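Local structure of L-hydantoinase (Arthrobacter aurescens, 1GKR) at residues Gly279-Val284 with Asp320-Trp325; Met205-Ala210 with Asp327-Gly332. The protein hydrolyses the ring of 5-monosubstituted hydantoins, preferring aryl over alkyl derivatives, as a homotetrameric cyclic amidase with two zinc ions per subunit. All coordinates share one frame; numbering follows the deposited sequence.

In the fold
Following the chain from its N terminus, helix 205-211 comes first and supplies 205-210. The loop after helix 275-278 then brings 279-284, and the long loop between strand 313-314 and helix 341-350 provides both remaining segments, 320-325 and 327-332. Contact 1 therefore closes a loop nested wholly inside the larger one closed by contact 2. The two touch each other through Tyr-208 and Val-284, and Lys-283 NZ probably hydrogen-bonds Ala-331 O (2.7 Å). Together they tie helix 205-211 and the two loops into one cluster on the same side of the chain's centre, in the neighbourhood of the zinc site.

Contact 1: Gly279-Val284 with Asp320-Trp325; sequences GPYMKV and DKEPGW
Lys-321 runs alongside Tyr-281 and the Pro-280 carbonyl of the 3-10 segment 280-282, and its whole length is used. Lys-321 CB lies 3.6 Å from Tyr-281 CE1, approaching the phenol ring obliquely, and CG follows at the same ring carbon. The chain bends at chi2 (-68°), after which it is extended; CD and CE pass the carbonyl of Pro-280, and Lys-321 NZ hydrogen-bonds Pro-280 O at 2.9 Å. That oxygen also accepts from Lys-283 N, and the ammonium of buried Lys-321 is gripped by three backbone carbonyls, those of Pro-280, Gly-332 and Gly-334.

On the other side of Pro-280, its CD sits over the six-membered ring of Trp-325, 3.7 Å from the centroid and 11° off the normal, a CH-pi contact. Tyr-281 OH donates to Glu-322 OE1 (2.8 Å), which Trp-325 NE1 reaches from the opposite face of the carboxylate. Both donors stand well out of its plane, and this shared oxygen links the two aromatic side chains.

The contact joins the loop after helix 275-278 to the loop after strand 313-314 in the TIM-barrel amidohydrolase domain, where the Lys-321 side chain lies about 12 Å from a zinc ion of the active site.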
loop_
_atom_site.group_PDB
_atom_site.type_symbol
_atom_site.label_atom_id
_atom_site.label_comp_id
_atom_site.label_asym_id
_atom_site.label_seq_id
_atom_site.Cartn_x
_atom_site.Cartn_y
_atom_site.Cartn_z
ATOM N N GLY A 279 38.196 2.220 -9.728
ATOM C CA GLY A 279 38.620 1.523 -8.530
ATOM C C GLY A 279 38.272 2.170 -7.201
ATOM O O GLY A 279 37.177 2.699 -7.021
ATOM N N PRO A 280 39.218 2.163 -6.252
ATOM C CA PRO A 280 39.051 2.726 -4.908
ATOM C C PRO A 280 38.652 4.185 -4.821
ATOM O O PRO A 280 38.173 4.634 -3.792
ATOM C CB PRO A 280 40.404 2.451 -4.251
ATOM C CG PRO A 280 41.362 2.555 -5.406
ATOM C CD PRO A 280 40.632 1.822 -6.515
ATOM N N TYR A 281 38.837 4.932 -5.897
ATOM C CA TYR A 281 38.496 6.350 -5.876
ATOM C C TYR A 281 37.001 6.569 -5.983
ATOM O O TYR A 281 36.509 7.690 -5.961
ATOM C CB TYR A 281 39.243 7.066 -7.002
ATOM C CG TYR A 281 40.713 7.136 -6.698
ATOM C CD1 TYR A 281 41.179 7.928 -5.644
ATOM C CD2 TYR A 281 41.632 6.332 -7.381
ATOM C CE1 TYR A 281 42.515 7.913 -5.269
ATOM C CE2 TYR A 281 42.974 6.307 -7.015
ATOM C CZ TYR A 281 43.407 7.099 -5.957
ATOM O OH TYR A 281 44.724 7.072 -5.566
ATOM N N MET A 282 36.289 5.463 -6.065
ATOM C CA MET A 282 34.850 5.454 -6.198
ATOM C C MET A 282 34.279 4.727 -4.988
ATOM O O MET A 282 33.068 4.586 -4.847
ATOM C CB MET A 282 34.510 4.705 -7.474
ATOM C CG MET A 282 33.068 4.451 -7.695
ATOM S SD MET A 282 32.882 3.085 -8.838
ATOM C CE MET A 282 34.188 3.410 -9.894
ATOM N N LYS A 283 35.163 4.252 -4.116
ATOM C CA LYS A 283 34.712 3.542 -2.931
ATOM C C LYS A 283 34.153 4.532 -1.939
ATOM O O LYS A 283 34.893 5.314 -1.340
ATOM C CB LYS A 283 35.849 2.778 -2.273
ATOM C CG LYS A 283 35.362 1.937 -1.124
ATOM C CD LYS A 283 36.486 1.177 -0.476
ATOM C CE LYS A 283 36.008 0.475 0.770
ATOM N NZ LYS A 283 37.142 -0.159 1.469
ATOM N N VAL A 284 32.840 4.488 -1.759
ATOM C CA VAL A 284 32.183 5.403 -0.850
ATOM C C VAL A 284 31.115 4.609 -0.074
ATOM O O VAL A 284 30.842 3.455 -0.407
ATOM C CB VAL A 284 31.599 6.564 -1.690
ATOM C CG1 VAL A 284 30.289 6.163 -2.281
ATOM C CG2 VAL A 284 31.512 7.828 -0.865
ATOM N N ASP A 320 45.951 5.980 1.318
ATOM C CA ASP A 320 44.964 5.118 1.956
ATOM C C ASP A 320 43.920 4.756 0.918
ATOM O O ASP A 320 42.887 4.169 1.236
ATOM C CB ASP A 320 44.296 5.828 3.135
ATOM C CG ASP A 320 45.226 5.982 4.324
ATOM O OD1 ASP A 320 46.386 5.510 4.231
ATOM O OD2 ASP A 320 44.797 6.572 5.349
ATOM N N LYS A 321 44.199 5.124 -0.328
ATOM C CA LYS A 321 43.296 4.834 -1.426
ATOM C C LYS A 321 43.964 3.899 -2.396
ATOM O O LYS A 321 43.385 2.889 -2.787
ATOM C CB LYS A 321 42.902 6.110 -2.177
ATOM C CG LYS A 321 41.746 6.899 -1.563
ATOM C CD LYS A 321 40.422 6.153 -1.661
ATOM C CE LYS A 321 39.261 7.084 -1.336
ATOM N NZ LYS A 321 37.933 6.444 -1.509
ATOM N N GLU A 322 45.196 4.238 -2.770
ATOM C CA GLU A 322 45.955 3.456 -3.748
ATOM C C GLU A 322 46.075 1.954 -3.444
ATOM O O GLU A 322 46.024 1.124 -4.352
ATOM C CB GLU A 322 47.333 4.093 -3.965
ATOM C CG GLU A 322 47.871 3.912 -5.386
ATOM C CD GLU A 322 47.065 4.656 -6.447
ATOM O OE1 GLU A 322 45.825 4.640 -6.396
ATOM O OE2 GLU A 322 47.671 5.250 -7.356
ATOM N N PRO A 323 46.241 1.581 -2.170
ATOM C CA PRO A 323 46.339 0.143 -1.899
ATOM C C PRO A 323 45.042 -0.586 -2.229
ATOM O O PRO A 323 44.990 -1.813 -2.236
ATOM C CB PRO A 323 46.674 0.085 -0.406
ATOM C CG PRO A 323 46.208 1.408 0.124
ATOM C CD PRO A 323 46.575 2.367 -0.975
ATOM N N GLY A 324 43.999 0.185 -2.512
ATOM C CA GLY A 324 42.704 -0.386 -2.833
ATOM C C GLY A 324 42.651 -1.092 -4.173
ATOM O O GLY A 324 41.791 -1.945 -4.390
ATOM N N TRP A 325 43.563 -0.744 -5.075
ATOM C CA TRP A 325 43.596 -1.369 -6.392
ATOM C C TRP A 325 43.782 -2.877 -6.316
ATOM O O TRP A 325 43.190 -3.619 -7.099
ATOM C CB TRP A 325 44.725 -0.792 -7.236
ATOM C CG TRP A 325 44.501 0.606 -7.676
ATOM C CD1 TRP A 325 45.152 1.715 -7.229
ATOM C CD2 TRP A 325 43.560 1.061 -8.660
ATOM N NE1 TRP A 325 44.676 2.839 -7.873
ATOM C CE2 TRP A 325 43.699 2.465 -8.755
ATOM C CE3 TRP A 325 42.612 0.420 -9.467
ATOM C CZ2 TRP A 325 42.925 3.239 -9.623
ATOM C CZ3 TRP A 325 41.835 1.196 -10.335
ATOM C CH2 TRP A 325 42.000 2.589 -10.402
#

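Contact 2: Met205-Ala210 with Asp327-Gly332; sequences MAAYEA and DVWKAG
Met-205 meets Val-328 on helix 205-211. Its chain is bent at chi2 and chi3, and the sulfur is the part that touches: Met-205 SD lies 3.7 Å from Val-328 CG2, with the two side chains crossing at about a right angle.

Two residues on, Ala-207 faces the indole of Trp-329. Ala-207 CB is 4.2 Å from Trp-329 CZ2, and its carbonyl oxygen approaches CH2 of the same ring obliquely. Ile-197 of helix 187-199 touches both Ala-207 and Trp-329, so that helix packs beside the pair.

Tyr-208 follows and joins both partners. Tyr-208 CB rests 4.0 Å from Val-328 CG2, the methyl that also meets the methionine sulfur; with CG1 at chi1 85°, CG2 lies anti to the valine backbone N, which brings it against the helix residues. The other methyl, Val-328 CG1, lies over the centre of the Trp-329 ring, 3.6 Å above its plane, so valine and tryptophan form one packed unit before the helix is reached. Trp-329 CZ3 comes to the edge of the tyrosine ring, near its plane, 4.4 Å from Tyr-208 CD1, while CH2 of the Trp-329 indole lies 4.0 Å from Tyr-208 CA.

Tyr-208 OH hydrogen-bonds Val-284 O and Trp-329 NE1 hydrogen-bonds Gly-202 O, while Lys-283 makes a cation-pi contact with the tyrosine ring and Lys-198 does likewise with the indole.

Between the segments themselves the interaction is thus apolar in the main: a sulfur, methyl and methylene groups, ring carbons and some backbone atoms of the helix bring the helix and the loop together by shape and van der Waals contact, while the hydrogen bonds of Tyr-208 OH and Trp-329 NE1 to backbone carbonyls probably fix the rotation of the rings.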
loop_
_atom_site.group_PDB
_atom_site.type_symbol
_atom_site.label_atom_id
_atom_site.label_comp_id
_atom_site.label_asym_id
_atom_site.label_seq_id
_atom_site.Cartn_x
_atom_site.Cartn_y
_atom_site.Cartn_z
ATOM N N MET A 205 35.828 -4.490 -6.115
ATOM C CA MET A 205 35.074 -3.296 -5.804
ATOM C C MET A 205 33.690 -3.956 -5.761
ATOM O O MET A 205 32.815 -3.588 -4.970
ATOM C CB MET A 205 35.136 -2.281 -6.942
ATOM C CG MET A 205 36.066 -1.132 -6.660
ATOM S SD MET A 205 35.721 -0.345 -5.069
ATOM C CE MET A 205 34.310 0.664 -5.499
ATOM N N ALA A 206 33.521 -4.964 -6.612
ATOM C CA ALA A 206 32.281 -5.718 -6.679
ATOM C C ALA A 206 32.061 -6.390 -5.334
ATOM O O ALA A 206 30.948 -6.399 -4.803
ATOM C CB ALA A 206 32.367 -6.754 -7.760
ATOM N N ALA A 207 33.128 -6.957 -4.787
ATOM C CA ALA A 207 33.042 -7.615 -3.494
ATOM C C ALA A 207 32.618 -6.605 -2.416
ATOM O O ALA A 207 31.851 -6.929 -1.495
ATOM C CB ALA A 207 34.386 -8.222 -3.141
ATOM N N TYR A 208 33.131 -5.384 -2.532
ATOM C CA TYR A 208 32.805 -4.344 -1.582
ATOM C C TYR A 208 31.304 -4.051 -1.620
ATOM O O TYR A 208 30.617 -4.162 -0.605
ATOM C CB TYR A 208 33.594 -3.076 -1.902
ATOM C CG TYR A 208 33.111 -1.875 -1.135
ATOM C CD1 TYR A 208 33.123 -1.865 0.257
ATOM C CD2 TYR A 208 32.588 -0.770 -1.795
ATOM C CE1 TYR A 208 32.621 -0.787 0.973
ATOM C CE2 TYR A 208 32.077 0.318 -1.083
ATOM C CZ TYR A 208 32.098 0.300 0.299
ATOM O OH TYR A 208 31.601 1.369 1.007
ATOM N N GLU A 209 30.806 -3.681 -2.794
ATOM C CA GLU A 209 29.393 -3.360 -2.976
ATOM C C GLU A 209 28.506 -4.451 -2.372
ATOM O O GLU A 209 27.513 -4.162 -1.697
ATOM C CB GLU A 209 29.093 -3.205 -4.474
ATOM C CG GLU A 209 27.767 -2.525 -4.845
ATOM C CD GLU A 209 26.548 -3.455 -4.812
ATOM O OE1 GLU A 209 26.693 -4.668 -5.094
ATOM O OE2 GLU A 209 25.436 -2.959 -4.525
ATOM N N ALA A 210 28.874 -5.707 -2.605
ATOM C CA ALA A 210 28.087 -6.821 -2.097
ATOM C C ALA A 210 28.099 -6.927 -0.587
ATOM O O ALA A 210 27.172 -7.487 -0.010
ATOM C CB ALA A 210 28.569 -8.114 -2.693
ATOM N N ASP A 327 43.719 -4.692 -3.093
ATOM C CA ASP A 327 42.891 -5.219 -2.012
ATOM C C ASP A 327 41.954 -4.097 -1.560
ATOM O O ASP A 327 42.366 -3.178 -0.841
ATOM C CB ASP A 327 43.771 -5.688 -0.852
ATOM C CG ASP A 327 42.964 -6.224 0.314
ATOM O OD1 ASP A 327 42.143 -5.459 0.853
ATOM O OD2 ASP A 327 43.145 -7.402 0.698
ATOM N N VAL A 328 40.697 -4.188 -1.997
ATOM C CA VAL A 328 39.664 -3.196 -1.703
ATOM C C VAL A 328 39.476 -2.870 -0.216
ATOM O O VAL A 328 39.280 -1.713 0.151
ATOM C CB VAL A 328 38.298 -3.645 -2.299
ATOM C CG1 VAL A 328 37.562 -4.586 -1.331
ATOM C CG2 VAL A 328 37.462 -2.437 -2.623
ATOM N N TRP A 329 39.545 -3.889 0.634
ATOM C CA TRP A 329 39.357 -3.697 2.062
ATOM C C TRP A 329 40.419 -2.803 2.700
ATOM O O TRP A 329 40.326 -2.489 3.885
ATOM C CB TRP A 329 39.340 -5.045 2.786
ATOM C CG TRP A 329 38.481 -6.061 2.119
ATOM C CD1 TRP A 329 38.897 -7.153 1.421
ATOM C CD2 TRP A 329 37.055 -6.029 1.999
ATOM N NE1 TRP A 329 37.820 -7.803 0.864
ATOM C CE2 TRP A 329 36.676 -7.131 1.203
ATOM C CE3 TRP A 329 36.058 -5.170 2.483
ATOM C CZ2 TRP A 329 35.350 -7.397 0.880
ATOM C CZ3 TRP A 329 34.742 -5.432 2.164
ATOM C CH2 TRP A 329 34.396 -6.537 1.367
ATOM N N LYS A 330 41.417 -2.370 1.936
ATOM C CA LYS A 330 42.464 -1.530 2.521
ATOM C C LYS A 330 42.420 -0.088 2.058
ATOM O O LYS A 330 43.349 0.683 2.301
ATOM C CB LYS A 330 43.841 -2.124 2.239
ATOM C CG LYS A 330 44.024 -3.480 2.900
ATOM C CD LYS A 330 45.474 -3.952 2.835
ATOM C CE LYS A 330 45.602 -5.392 3.389
ATOM N NZ LYS A 330 46.970 -6.030 3.105
ATOM N N ALA A 331 41.337 0.270 1.383
ATOM C CA ALA A 331 41.159 1.630 0.913
ATOM C C ALA A 331 40.040 2.230 1.757
ATOM O O ALA A 331 39.089 1.530 2.125
ATOM C CB ALA A 331 40.786 1.625 -0.558
ATOM N N GLY A 332 40.160 3.512 2.088
ATOM C CA GLY A 332 39.125 4.151 2.886
ATOM C C GLY A 332 37.990 4.707 2.046
ATOM O O GLY A 332 38.129 4.895 0.842
#